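Local coordinates for protein serine protease (Nocardiopsis alba, PDB 2OUA) that probably cleaves peptide bonds as an acid-resistant, kinetically stable serine endopeptidase of the chymotrypsin-like S1 family, at residues 136-141 / 168-173; 115-120 / 130-135; 12-17 / 104-109. One frame throughout, in Å; residues are numbered along the deposited sequence.

Interaction 1: 136-141 / 168-173; sequences VCAEPG and GTTFYQ. With AES (4-(2-aminoethyl)benzenesulfonyl fluoride), chain E.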
ATOM      1  N   VAL A 136     -10.571   2.329   9.506  1.00 12.35           N
ATOM      2  CA  VAL A 136     -10.792   2.929   8.196  1.00 13.08           C
ATOM      3  C   VAL A 136     -11.511   1.948   7.275  1.00 13.26           C
ATOM      4  O   VAL A 136     -11.308   0.742   7.372  1.00 12.89           O
ATOM      5  CB  VAL A 136      -9.452   3.335   7.539  1.00 14.73           C
ATOM      6  CG1 VAL A 136      -9.715   4.101   6.243  1.00 15.01           C
ATOM      7  CG2 VAL A 136      -8.636   4.181   8.510  1.00 12.01           C
ATOM      8  N   CYS A 137     -12.355   2.472   6.390  1.00 13.36           N
ATOM      9  CA  CYS A 137     -13.102   1.648   5.437  1.00 15.39           C
ATOM     10  C   CYS A 137     -12.280   1.504   4.159  1.00 14.61           C
ATOM     11  O   CYS A 137     -11.366   2.293   3.913  1.00 14.49           O
ATOM     12  CB  CYS A 137     -14.425   2.330   5.080  1.00 17.06           C
ATOM     13  SG  CYS A 137     -14.123   3.926   4.256  1.00 19.88           S
ATOM     14  N   ALA A 138     -12.618   0.514   3.343  1.00 13.65           N
ATOM     15  CA  ALA A 138     -11.927   0.284   2.075  1.00 13.98           C
ATOM     16  C   ALA A 138     -12.819  -0.544   1.154  1.00 14.88           C
ATOM     17  O   ALA A 138     -13.726  -1.236   1.618  1.00 15.16           O
ATOM     18  CB  ALA A 138     -10.600  -0.436   2.315  1.00 13.45           C
ATOM     19  N   GLU A 139     -12.566  -0.466  -0.148  1.00 14.26           N
ATOM     20  CA  GLU A 139     -13.349  -1.219  -1.125  1.00 15.60           C
ATOM     21  C   GLU A 139     -12.443  -1.796  -2.211  1.00 15.55           C
ATOM     22  O   GLU A 139     -11.334  -1.308  -2.427  1.00 13.08           O
ATOM     23  CB  GLU A 139     -14.419  -0.307  -1.748  1.00 16.93           C
ATOM     24  CG  GLU A 139     -15.587   0.001  -0.809  1.00 18.84           C
ATOM     25  CD  GLU A 139     -16.545   1.048  -1.365  1.00 22.27           C
ATOM     26  OE1 GLU A 139     -16.749   1.084  -2.597  1.00 22.89           O
ATOM     27  OE2 GLU A 139     -17.106   1.831  -0.568  1.00 21.65           O
ATOM     28  N   PRO A 140     -12.904  -2.851  -2.905  1.00 16.20           N
ATOM     29  CA  PRO A 140     -12.094  -3.462  -3.962  1.00 15.86           C
ATOM     30  C   PRO A 140     -11.497  -2.402  -4.878  1.00 16.04           C
ATOM     31  O   PRO A 140     -12.209  -1.526  -5.379  1.00 17.97           O
ATOM     32  CB  PRO A 140     -13.092  -4.367  -4.676  1.00 15.56           C
ATOM     33  CG  PRO A 140     -13.959  -4.833  -3.544  1.00 16.38           C
ATOM     34  CD  PRO A 140     -14.204  -3.537  -2.780  1.00 15.75           C
ATOM     35  N   GLY A 141     -10.188  -2.492  -5.085  1.00 14.29           N
ATOM     36  CA  GLY A 141      -9.489  -1.529  -5.914  1.00 12.96           C
ATOM     37  C   GLY A 141      -8.543  -0.715  -5.046  1.00 13.12           C
ATOM     38  O   GLY A 141      -7.506  -0.240  -5.517  1.00 11.56           O
ATOM     39  N   GLY A 168     -16.480   0.456   7.905  1.00 18.77           N
ATOM     40  CA  GLY A 168     -15.886  -0.865   7.974  1.00 17.94           C
ATOM     41  C   GLY A 168     -14.581  -0.910   8.740  1.00 16.47           C
ATOM     42  O   GLY A 168     -14.228   0.031   9.445  1.00 15.78           O
ATOM     43  N   THR A 169     -13.871  -2.024   8.598  1.00 14.71           N
ATOM     44  CA  THR A 169     -12.590  -2.230   9.263  1.00 13.76           C
ATOM     45  C   THR A 169     -11.595  -2.638   8.188  1.00 12.36           C
ATOM     46  O   THR A 169     -11.907  -3.460   7.328  1.00 11.72           O
ATOM     47  CB  THR A 169     -12.694  -3.350  10.320  1.00 15.56           C
ATOM     48  OG1 THR A 169     -13.618  -2.952  11.341  1.00 17.93           O
ATOM     49  CG2 THR A 169     -11.335  -3.629  10.952  1.00 15.59           C
ATOM     50  N   THR A 170     -10.401  -2.056   8.227  1.00  9.95           N
ATOM     51  CA  THR A 170      -9.393  -2.375   7.224  1.00  9.87           C
ATOM     52  C   THR A 170      -8.059  -2.713   7.863  1.00 10.05           C
ATOM     53  O   THR A 170      -7.624  -2.049   8.804  1.00 10.45           O
ATOM     54  CB  THR A 170      -9.203  -1.199   6.247  1.00 10.21           C
ATOM     55  OG1 THR A 170     -10.440  -0.945   5.566  1.00 10.21           O
ATOM     56  CG2 THR A 170      -8.130  -1.527   5.214  1.00 10.34           C
ATOM     57  N   PHE A 171      -7.421  -3.763   7.352  1.00  9.15           N
ATOM     58  CA  PHE A 171      -6.133  -4.202   7.862  1.00  9.00           C
ATOM     59  C   PHE A 171      -5.051  -3.851   6.850  1.00  8.73           C
ATOM     60  O   PHE A 171      -5.301  -3.830   5.647  1.00  8.97           O
ATOM     61  CB  PHE A 171      -6.119  -5.722   8.074  1.00 10.09           C
ATOM     62  CG  PHE A 171      -7.150  -6.216   9.049  1.00 10.99           C
ATOM     63  CD1 PHE A 171      -8.478  -6.368   8.661  1.00 11.86           C
ATOM     64  CD2 PHE A 171      -6.792  -6.527  10.359  1.00 12.30           C
ATOM     65  CE1 PHE A 171      -9.442  -6.826   9.565  1.00 11.88           C
ATOM     66  CE2 PHE A 171      -7.745  -6.985  11.275  1.00 12.20           C
ATOM     67  CZ  PHE A 171      -9.074  -7.133  10.875  1.00 12.71           C
ATOM     68  N   TYR A 172      -3.848  -3.581   7.336  1.00  7.58           N
ATOM     69  CA  TYR A 172      -2.757  -3.278   6.428  1.00  7.17           C
ATOM     70  C   TYR A 172      -1.493  -4.044   6.771  1.00  6.68           C
ATOM     71  O   TYR A 172      -1.281  -4.455   7.918  1.00  6.90           O
ATOM     72  CB  TYR A 172      -2.485  -1.764   6.387  1.00  6.38           C
ATOM     73  CG  TYR A 172      -1.929  -1.118   7.645  1.00  6.64           C
ATOM     74  CD1 TYR A 172      -0.592  -1.297   8.022  1.00  8.02           C
ATOM     75  CD2 TYR A 172      -2.716  -0.254   8.405  1.00  7.10           C
ATOM     76  CE1 TYR A 172      -0.055  -0.614   9.123  1.00  8.59           C
ATOM     77  CE2 TYR A 172      -2.194   0.429   9.498  1.00  7.77           C
ATOM     78  CZ  TYR A 172      -0.866   0.249   9.854  1.00  8.85           C
ATOM     79  OH  TYR A 172      -0.356   0.954  10.920  1.00  9.85           O
ATOM     80  N   GLN A 173      -0.680  -4.273   5.744  1.00  6.05           N
ATOM     81  CA  GLN A 173       0.597  -4.956   5.875  1.00  5.57           C
ATOM     82  C   GLN A 173       1.606  -3.867   6.238  1.00  5.74           C
ATOM     83  O   GLN A 173       1.729  -2.871   5.521  1.00  6.49           O
ATOM     84  CB  GLN A 173       0.973  -5.603   4.536  1.00  5.16           C
ATOM     85  CG  GLN A 173       2.465  -5.838   4.315  1.00  4.42           C
ATOM     86  CD  GLN A 173       3.015  -6.987   5.134  1.00  5.57           C
ATOM     87  OE1 GLN A 173       2.506  -8.106   5.070  1.00  5.89           O
ATOM     88  NE2 GLN A 173       4.071  -6.720   5.902  1.00  5.61           N
TER
HETATM   89  C3  AES E9001     -11.614  -6.606  -0.977  1.00 34.83           C
HETATM   90  C2  AES E9001     -10.378  -5.969  -1.041  1.00 35.61           C
HETATM   91  C1  AES E9001     -10.176  -4.770  -0.361  1.00 35.23           C
HETATM   92  S   AES E9001      -8.609  -3.993  -0.399  1.00 35.49           S
HETATM   93  O1S AES E9001      -8.781  -2.516  -0.201  1.00 35.18           O
HETATM   94  O2S AES E9001      -7.751  -4.542   0.703  1.00 35.15           O
HETATM   95  C6  AES E9001     -11.215  -4.208   0.377  1.00 34.45           C
HETATM   96  C5  AES E9001     -12.449  -4.844   0.439  1.00 34.23           C
HETATM   97  C4  AES E9001     -12.650  -6.046  -0.238  1.00 34.91           C
HETATM   98  C7  AES E9001     -14.003  -6.759  -0.158  1.00 35.00           C
HETATM   99  C8  AES E9001     -14.335  -7.200   1.269  1.00 36.02           C
HETATM  100  N8  AES E9001     -13.303  -8.123   1.762  1.00 36.14           N
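Thr170 lays its hydroxyl against the backbone of Val136, where OG1 donates a short hydrogen bond of 2.6 Å to Val136 O. The approach is from above the carbonyl plane, 41° out of it, so neither lone pair is met squarely. OG1 can do this because it stands beside the backbone N and anti to the carbonyl carbon (chi1 -61°), while CG2 is turned toward the methyl group of Ala138, with Thr170 CG2 and Ala138 CB 4.0 Å apart. OG1 also rests on that methyl, 3.3 Å from Ala138 CB, and is thereby wedged between a carbonyl oxygen and an apolar group. Farther back along the strand, Cys137 CB passes 4.0 Å from Gly168 N, an approach by backbone and CB alone; Cys137 SG points elsewhere and forms the disulfide with Cys164. Val136 N bonds Thr134 OG1, which is also bonded to Thr170 O.

The same loop then lines the inhibitor. Ala138 CB lies 3.7 Å from the sulfonyl oxygen O1S of AES, and Pro140 spreads its ring edge over one face of the AES phenyl ring, with Pro140 CG 3.8 Å from AES C4 and Pro140 CD 3.9 Å from AES C5. AES is further held by a hydrogen bond to Gly160 O. Thr170 therefore sits in a second shell: it ties the backbone at Val136 and packs on Ala138, which touches the ligand directly. A loop running up to the Gly-Asp-Ser-Gly-Gly sequence of the probable nucleophile Ser143, braced from behind by a barrel strand and by a disulfide, is typical of the wall of the primary specificity pocket in chymotrypsin-like proteases.

Interaction 2: 115-120 / 130-135; sequences QARNQT and SLTRTS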
ATOM      1  N   GLN A 115      -5.937   0.495  15.561  1.00  9.19           N
ATOM      2  CA  GLN A 115      -6.526  -0.218  16.691  1.00 10.49           C
ATOM      3  C   GLN A 115      -5.709  -1.332  17.332  1.00 10.37           C
ATOM      4  O   GLN A 115      -5.692  -1.461  18.556  1.00 10.24           O
ATOM      5  CB  GLN A 115      -7.896  -0.765  16.276  1.00 10.91           C
ATOM      6  CG  GLN A 115      -8.862   0.326  15.822  1.00 13.05           C
ATOM      7  CD  GLN A 115     -10.209  -0.210  15.372  1.00 15.23           C
ATOM      8  OE1 GLN A 115     -10.284  -1.150  14.582  1.00 16.74           O
ATOM      9  NE2 GLN A 115     -11.285   0.402  15.860  1.00 15.26           N
ATOM     10  N   ALA A 116      -5.039  -2.140  16.521  1.00  9.67           N
ATOM     11  CA  ALA A 116      -4.253  -3.236  17.063  1.00 10.70           C
ATOM     12  C   ALA A 116      -3.290  -3.786  16.028  1.00 10.47           C
ATOM     13  O   ALA A 116      -3.538  -3.691  14.824  1.00 11.35           O
ATOM     14  CB  ALA A 116      -5.178  -4.346  17.542  1.00 10.69           C
ATOM     15  N   ARG A 117      -2.190  -4.358  16.504  1.00  9.82           N
ATOM     16  CA  ARG A 117      -1.194  -4.949  15.623  1.00 10.07           C
ATOM     17  C   ARG A 117      -1.142  -6.457  15.849  1.00 11.58           C
ATOM     18  O   ARG A 117      -1.835  -6.986  16.722  1.00 12.24           O
ATOM     19  CB  ARG A 117       0.193  -4.332  15.876  1.00 10.60           C
ATOM     20  CG  ARG A 117       0.288  -2.859  15.481  1.00  9.58           C
ATOM     21  CD  ARG A 117       1.726  -2.415  15.227  1.00 10.24           C
ATOM     22  NE  ARG A 117       1.757  -1.187  14.429  1.00 11.61           N
ATOM     23  CZ  ARG A 117       1.661   0.043  14.929  1.00 12.42           C
ATOM     24  NH1 ARG A 117       1.544   0.223  16.239  1.00 10.54           N
ATOM     25  NH2 ARG A 117       1.646   1.092  14.112  1.00 10.33           N
ATOM     26  N   ASN A 118      -0.336  -7.144  15.045  1.00 11.03           N
ATOM     27  CA  ASN A 118      -0.178  -8.589  15.162  1.00 13.16           C
ATOM     28  C   ASN A 118      -1.505  -9.318  14.972  1.00 12.07           C
ATOM     29  O   ASN A 118      -1.813 -10.255  15.705  1.00 12.96           O
ATOM     30  CB  ASN A 118       0.395  -8.942  16.539  1.00 16.14           C
ATOM     31  CG  ASN A 118       1.591  -8.084  16.913  1.00 19.99           C
ATOM     32  OD1 ASN A 118       2.630  -8.120  16.252  1.00 21.02           O
ATOM     33  ND2 ASN A 118       1.446  -7.305  17.980  1.00 20.31           N
ATOM     34  N   GLN A 119      -2.282  -8.892  13.985  1.00  9.28           N
ATOM     35  CA  GLN A 119      -3.574  -9.509  13.722  1.00 10.52           C
ATOM     36  C   GLN A 119      -3.509 -10.537  12.596  1.00  9.84           C
ATOM     37  O   GLN A 119      -2.769 -10.374  11.623  1.00  7.76           O
ATOM     38  CB  GLN A 119      -4.610  -8.436  13.361  1.00 10.79           C
ATOM     39  CG  GLN A 119      -4.808  -7.359  14.424  1.00 14.81           C
ATOM     40  CD  GLN A 119      -5.420  -7.906  15.698  1.00 16.18           C
ATOM     41  OE1 GLN A 119      -6.595  -8.263  15.728  1.00 20.10           O
ATOM     42  NE2 GLN A 119      -4.618  -7.982  16.753  1.00 16.13           N
ATOM     43  N   THR A 120      -4.282 -11.605  12.748  1.00  9.29           N
ATOM     44  CA  THR A 120      -4.360 -12.637  11.723  1.00  9.53           C
ATOM     45  C   THR A 120      -5.786 -12.584  11.187  1.00 11.61           C
ATOM     46  O   THR A 120      -6.751 -12.533  11.958  1.00 11.41           O
ATOM     47  CB  THR A 120      -4.078 -14.051  12.291  1.00 10.76           C
ATOM     48  OG1 THR A 120      -2.723 -14.123  12.749  1.00  8.10           O
ATOM     49  CG2 THR A 120      -4.293 -15.109  11.216  1.00  9.12           C
ATOM     50  N   SER A 130       0.312 -10.988  11.159  1.00  8.61           N
ATOM     51  CA  SER A 130       1.095  -9.780  11.434  1.00  9.83           C
ATOM     52  C   SER A 130       0.483  -8.476  10.933  1.00 10.03           C
ATOM     53  O   SER A 130       1.163  -7.448  10.897  1.00 10.43           O
ATOM     54  CB  SER A 130       2.502  -9.920  10.850  1.00 11.96           C
ATOM     55  OG  SER A 130       3.176 -11.028  11.407  1.00 14.42           O
ATOM     56  N   LEU A 131      -0.793  -8.504  10.567  1.00  8.52           N
ATOM     57  CA  LEU A 131      -1.451  -7.305  10.063  1.00  8.88           C
ATOM     58  C   LEU A 131      -1.859  -6.339  11.164  1.00  9.17           C
ATOM     59  O   LEU A 131      -1.939  -6.703  12.337  1.00  8.82           O
ATOM     60  CB  LEU A 131      -2.682  -7.679   9.237  1.00  9.24           C
ATOM     61  CG  LEU A 131      -2.432  -8.568   8.018  1.00  8.47           C
ATOM     62  CD1 LEU A 131      -3.742  -8.772   7.282  1.00  9.51           C
ATOM     63  CD2 LEU A 131      -1.392  -7.926   7.096  1.00 11.17           C
ATOM     64  N   THR A 132      -2.114  -5.099  10.767  1.00  7.69           N
ATOM     65  CA  THR A 132      -2.526  -4.068  11.694  1.00  7.96           C
ATOM     66  C   THR A 132      -3.957  -3.659  11.369  1.00  9.65           C
ATOM     67  O   THR A 132      -4.277  -3.333  10.225  1.00  9.11           O
ATOM     68  CB  THR A 132      -1.589  -2.854  11.594  1.00  7.92           C
ATOM     69  OG1 THR A 132      -0.263  -3.258  11.964  1.00  7.14           O
ATOM     70  CG2 THR A 132      -2.063  -1.731  12.511  1.00  6.80           C
ATOM     71  N   ARG A 133      -4.814  -3.690  12.382  1.00  8.62           N
ATOM     72  CA  ARG A 133      -6.220  -3.343  12.217  1.00  8.87           C
ATOM     73  C   ARG A 133      -6.481  -1.859  12.435  1.00  8.24           C
ATOM     74  O   ARG A 133      -5.903  -1.248  13.333  1.00  7.74           O
ATOM     75  CB  ARG A 133      -7.070  -4.159  13.192  1.00 12.47           C
ATOM     76  CG  ARG A 133      -8.559  -3.877  13.122  1.00 14.98           C
ATOM     77  CD  ARG A 133      -9.333  -4.882  13.964  1.00 21.87           C
ATOM     78  NE  ARG A 133      -9.034  -4.767  15.387  1.00 26.22           N
ATOM     79  CZ  ARG A 133      -9.743  -4.038  16.242  1.00 30.28           C
ATOM     80  NH1 ARG A 133     -10.799  -3.356  15.815  1.00 33.83           N
ATOM     81  NH2 ARG A 133      -9.398  -3.986  17.524  1.00 30.30           N
ATOM     82  N   THR A 134      -7.349  -1.288  11.604  1.00  8.06           N
ATOM     83  CA  THR A 134      -7.707   0.125  11.720  1.00  9.05           C
ATOM     84  C   THR A 134      -9.214   0.274  11.526  1.00  8.17           C
ATOM     85  O   THR A 134      -9.881  -0.643  11.038  1.00  9.08           O
ATOM     86  CB  THR A 134      -7.009   0.999  10.657  1.00  8.37           C
ATOM     87  OG1 THR A 134      -7.650   0.811   9.392  1.00  8.74           O
ATOM     88  CG2 THR A 134      -5.535   0.630  10.537  1.00  9.27           C
ATOM     89  N   SER A 135      -9.740   1.436  11.892  1.00  7.71           N
ATOM     90  CA  SER A 135     -11.171   1.702  11.773  1.00  9.30           C
ATOM     91  C   SER A 135     -11.511   2.361  10.442  1.00 10.88           C
ATOM     92  O   SER A 135     -12.604   2.901  10.268  1.00 11.80           O
ATOM     93  CB  SER A 135     -11.621   2.611  12.914  1.00  9.53           C
ATOM     94  OG  SER A 135     -10.923   3.843  12.862  1.00 10.41           O
TER
HETATM   95  O   HOH W   1       0.999  -5.629  12.982  1.00 10.51           O
HETATM   96  O   HOH W   2       2.826 -10.373  14.443  1.00 38.54           O
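Ala116 and Arg133 form a hydrogen-bonded antiparallel pair in the C-terminal beta barrel, between strands 108-116 and 131-134. Their backbones pack tightly: Arg133 N reaches Ala116 O at 2.8 Å, while Arg133 O takes Gln115 N at 2.8 Å and, weakly, Ala116 N, the signature of a classic bulge. Gln115 CB settles over the centre of one face of the Arg133 guanidinium, 3.7 Å above its plane. Next along, Arg117 and Thr132 lie side by side and point the same way, with Arg117 CG 3.6 Å from Thr132 OG1. Arg117 NE forms a salt bridge with Glu174, which also bonds Thr132 OG1, and Arg117 NH2 bonds Ala94 O.

Beyond the corner at 117-118 the register slips by one, through two G1 bulges, Asn118 and Gln119 opposite Leu131, and Ser130 and Leu131 opposite Gln119; the backbones of Gln119 and Leu131 bond in both directions. Here the contact opens to solvent. One water joins Asn118 N, Ser130 O and Thr132 OG1, and another links Asn118 OD1 to Ser130 OG. Gln119 folds back, bent at chi2 (-66°), and its NE2 donates almost straight, at 174°, to Arg117 O, 3.0 Å away.

Interaction 3: 12-17 / 104-109; sequences GGRCSV and GSTTGW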
ATOM      1  N   GLY A  12      -4.461  -6.843 -14.806  1.00 18.04           N
ATOM      2  CA  GLY A  12      -5.490  -7.846 -15.010  1.00 19.78           C
ATOM      3  C   GLY A  12      -6.409  -7.645 -13.819  1.00 20.45           C
ATOM      4  O   GLY A  12      -6.795  -8.587 -13.121  1.00 23.02           O
ATOM      5  N   GLY A  13      -6.740  -6.378 -13.596  1.00 17.96           N
ATOM      6  CA  GLY A  13      -7.577  -5.975 -12.483  1.00 15.90           C
ATOM      7  C   GLY A  13      -6.993  -4.656 -12.019  1.00 15.19           C
ATOM      8  O   GLY A  13      -6.112  -4.108 -12.686  1.00 16.15           O
ATOM      9  N   ARG A  14      -7.450  -4.135 -10.888  1.00 13.62           N
ATOM     10  CA  ARG A  14      -6.922  -2.869 -10.404  1.00 12.09           C
ATOM     11  C   ARG A  14      -6.560  -2.882  -8.926  1.00 11.18           C
ATOM     12  O   ARG A  14      -7.248  -3.482  -8.100  1.00 10.00           O
ATOM     13  CB  ARG A  14      -7.926  -1.741 -10.689  1.00 13.40           C
ATOM     14  CG  ARG A  14      -7.514  -0.361 -10.172  1.00 15.02           C
ATOM     15  CD  ARG A  14      -8.381   0.742 -10.781  1.00 17.53           C
ATOM     16  NE  ARG A  14      -9.809   0.518 -10.564  1.00 17.26           N
ATOM     17  CZ  ARG A  14     -10.443   0.751  -9.416  1.00 19.45           C
ATOM     18  NH1 ARG A  14      -9.779   1.225  -8.370  1.00 16.98           N
ATOM     19  NH2 ARG A  14     -11.741   0.495  -9.314  1.00 18.76           N
ATOM     20  N   CYS A  15      -5.452  -2.223  -8.607  1.00 10.93           N
ATOM     21  CA  CYS A  15      -4.980  -2.094  -7.235  1.00 10.40           C
ATOM     22  C   CYS A  15      -4.420  -0.683  -7.107  1.00 10.13           C
ATOM     23  O   CYS A  15      -4.457   0.085  -8.069  1.00  9.15           O
ATOM     24  CB  CYS A  15      -3.898  -3.140  -6.927  1.00 11.17           C
ATOM     25  SG  CYS A  15      -4.548  -4.712  -6.256  1.00 13.56           S
ATOM     26  N   SER A  16      -3.911  -0.342  -5.928  1.00  8.78           N
ATOM     27  CA  SER A  16      -3.373   0.990  -5.696  1.00  8.35           C
ATOM     28  C   SER A  16      -1.923   0.973  -5.224  1.00  7.14           C
ATOM     29  O   SER A  16      -1.501   0.061  -4.511  1.00  6.80           O
ATOM     30  CB  SER A  16      -4.226   1.724  -4.661  1.00  8.77           C
ATOM     31  OG  SER A  16      -5.583   1.775  -5.065  1.00 10.94           O
ATOM     32  N   VAL A  17      -1.179   2.001  -5.615  1.00  6.23           N
ATOM     33  CA  VAL A  17       0.224   2.141  -5.234  1.00  7.04           C
ATOM     34  C   VAL A  17       0.343   2.354  -3.731  1.00  6.66           C
ATOM     35  O   VAL A  17      -0.436   3.100  -3.136  1.00  7.64           O
ATOM     36  CB  VAL A  17       0.884   3.357  -5.956  1.00  7.06           C
ATOM     37  CG1 VAL A  17       2.267   3.627  -5.382  1.00  6.77           C
ATOM     38  CG2 VAL A  17       0.981   3.092  -7.453  1.00  5.91           C
ATOM     39  N   GLY A 104      -6.661   5.159  -1.596  1.00  8.65           N
ATOM     40  CA  GLY A 104      -6.959   4.078  -2.528  1.00  8.39           C
ATOM     41  C   GLY A 104      -7.594   4.612  -3.798  1.00 10.50           C
ATOM     42  O   GLY A 104      -8.271   5.641  -3.762  1.00 11.34           O
ATOM     43  N   SER A 105      -7.405   3.915  -4.917  1.00 10.31           N
ATOM     44  CA  SER A 105      -7.948   4.377  -6.193  1.00 11.26           C
ATOM     45  C   SER A 105      -9.459   4.227  -6.396  1.00 12.54           C
ATOM     46  O   SER A 105     -10.019   4.796  -7.339  1.00 12.61           O
ATOM     47  CB  SER A 105      -7.206   3.708  -7.358  1.00 12.03           C
ATOM     48  OG  SER A 105      -7.415   2.309  -7.383  1.00 11.80           O
ATOM     49  N   THR A 106     -10.129   3.473  -5.529  1.00 11.14           N
ATOM     50  CA  THR A 106     -11.575   3.311  -5.668  1.00 11.80           C
ATOM     51  C   THR A 106     -12.360   4.322  -4.831  1.00 12.66           C
ATOM     52  O   THR A 106     -13.199   5.055  -5.357  1.00 12.83           O
ATOM     53  CB  THR A 106     -12.036   1.888  -5.264  1.00 11.77           C
ATOM     54  OG1 THR A 106     -11.476   0.927  -6.167  1.00 12.07           O
ATOM     55  CG2 THR A 106     -13.564   1.784  -5.318  1.00 12.58           C
ATOM     56  N   THR A 107     -12.074   4.365  -3.533  1.00 11.11           N
ATOM     57  CA  THR A 107     -12.788   5.249  -2.613  1.00 10.51           C
ATOM     58  C   THR A 107     -12.085   6.561  -2.298  1.00 11.32           C
ATOM     59  O   THR A 107     -12.724   7.527  -1.880  1.00 12.41           O
ATOM     60  CB  THR A 107     -13.048   4.538  -1.286  1.00 10.95           C
ATOM     61  OG1 THR A 107     -11.794   4.133  -0.717  1.00 12.36           O
ATOM     62  CG2 THR A 107     -13.927   3.313  -1.501  1.00 10.31           C
ATOM     63  N   GLY A 108     -10.773   6.595  -2.478  1.00  9.68           N
ATOM     64  CA  GLY A 108     -10.048   7.816  -2.197  1.00 10.57           C
ATOM     65  C   GLY A 108      -9.311   7.835  -0.870  1.00 10.32           C
ATOM     66  O   GLY A 108      -8.667   6.858  -0.482  1.00 11.10           O
ATOM     67  N   TRP A 109      -9.438   8.955  -0.166  1.00  9.34           N
ATOM     68  CA  TRP A 109      -8.757   9.190   1.103  1.00  8.62           C
ATOM     69  C   TRP A 109      -9.680   9.153   2.321  1.00  9.50           C
ATOM     70  O   TRP A 109     -10.567   9.993   2.464  1.00  9.04           O
ATOM     71  CB  TRP A 109      -8.042  10.546   0.989  1.00  8.25           C
ATOM     72  CG  TRP A 109      -7.362  11.091   2.210  1.00  7.96           C
ATOM     73  CD1 TRP A 109      -7.885  11.985   3.111  1.00  8.74           C
ATOM     74  CD2 TRP A 109      -5.999  10.881   2.599  1.00  8.37           C
ATOM     75  NE1 TRP A 109      -6.925  12.350   4.025  1.00  8.73           N
ATOM     76  CE2 TRP A 109      -5.759  11.689   3.737  1.00  8.57           C
ATOM     77  CE3 TRP A 109      -4.955  10.092   2.094  1.00  6.99           C
ATOM     78  CZ2 TRP A 109      -4.513  11.731   4.376  1.00  7.98           C
ATOM     79  CZ3 TRP A 109      -3.715  10.133   2.731  1.00  5.73           C
ATOM     80  CH2 TRP A 109      -3.507  10.949   3.862  1.00  8.45           C
TER
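The junction between the two beta barrels of the chymotrypsin-like fold is bridged here, where strand 14-22 of the N-terminal half meets the turn joining strands 99-104 and 108-116 of the C-terminal half. Arg14 and Ser16, alternate residues on the strand, both direct their side chains at the turn. Arg14 leaves the backbone with CG anti to the backbone N and bends at chi3, which brings the edge of its guanidinium to two hydroxyls. NH1 donates to Ser105 OG at 2.8 Å, through a bent bond of 137°, and to Thr106 OG1 at 2.8 Å, through a straighter one of 152°. Both oxygens lie near the guanidinium plane. NH2 adds a weak bond to the same Thr106 OG1 at 3.2 Å, so this hydroxyl sits in the notch between the two terminal nitrogens.

Deeper in, Ser16 OG receives the amide of Ser105 at 2.8 Å in a nearly linear bond of 164°. The turn presents this N-H from a loop closed by Gly104 N bonding to Gly108 O, 2.9 Å away. All three hydroxyls also reach the loop before Ser143: Thr106 OG1 bonds to Pro140 O, Ser16 OG to Gly141 O and Ser105 OG, weakly, to Gly141 O. Cys15, between the two strand residues, turns the other way into its disulfide with Cys36 and touches Ser143.

Each hydroxyl thus accepts from an N-H of the contact and can donate to a carbonyl of the catalytic loop, though only weakly from Ser105; for Ser105 and Thr106 the positive guanidinium probably reinforces this polarity. The acceptors for Arg14 are neutral hydroxyls, which would not be titrated as carboxylates are, so these bonds across the barrel interface would probably be little affected by low pH, consistent with the enzyme's acid resistance.

Interactions 1 and 2 share the C-terminal barrel: strands 167-174 and 131-134 are neighbours, stitched by Thr170 O to Thr134 N and Tyr172 N to Thr132 O. Interaction 3 instead spans the two barrels, and its turn and strand meet the end of loop 136-141 of interaction 1 through the last carbonyls of that loop. Interactions 2 and 3 both draw on strand 108-116 but do not touch, their centres about 21 Å apart. Burial follows place: interaction 1 is interior and rests on a single hydroxyl bond with apolar contacts; interaction 2 pairs backbones and ends in water at the surface; interaction 3, partly buried, relies on side-chain hydroxyls and an exposed arginine.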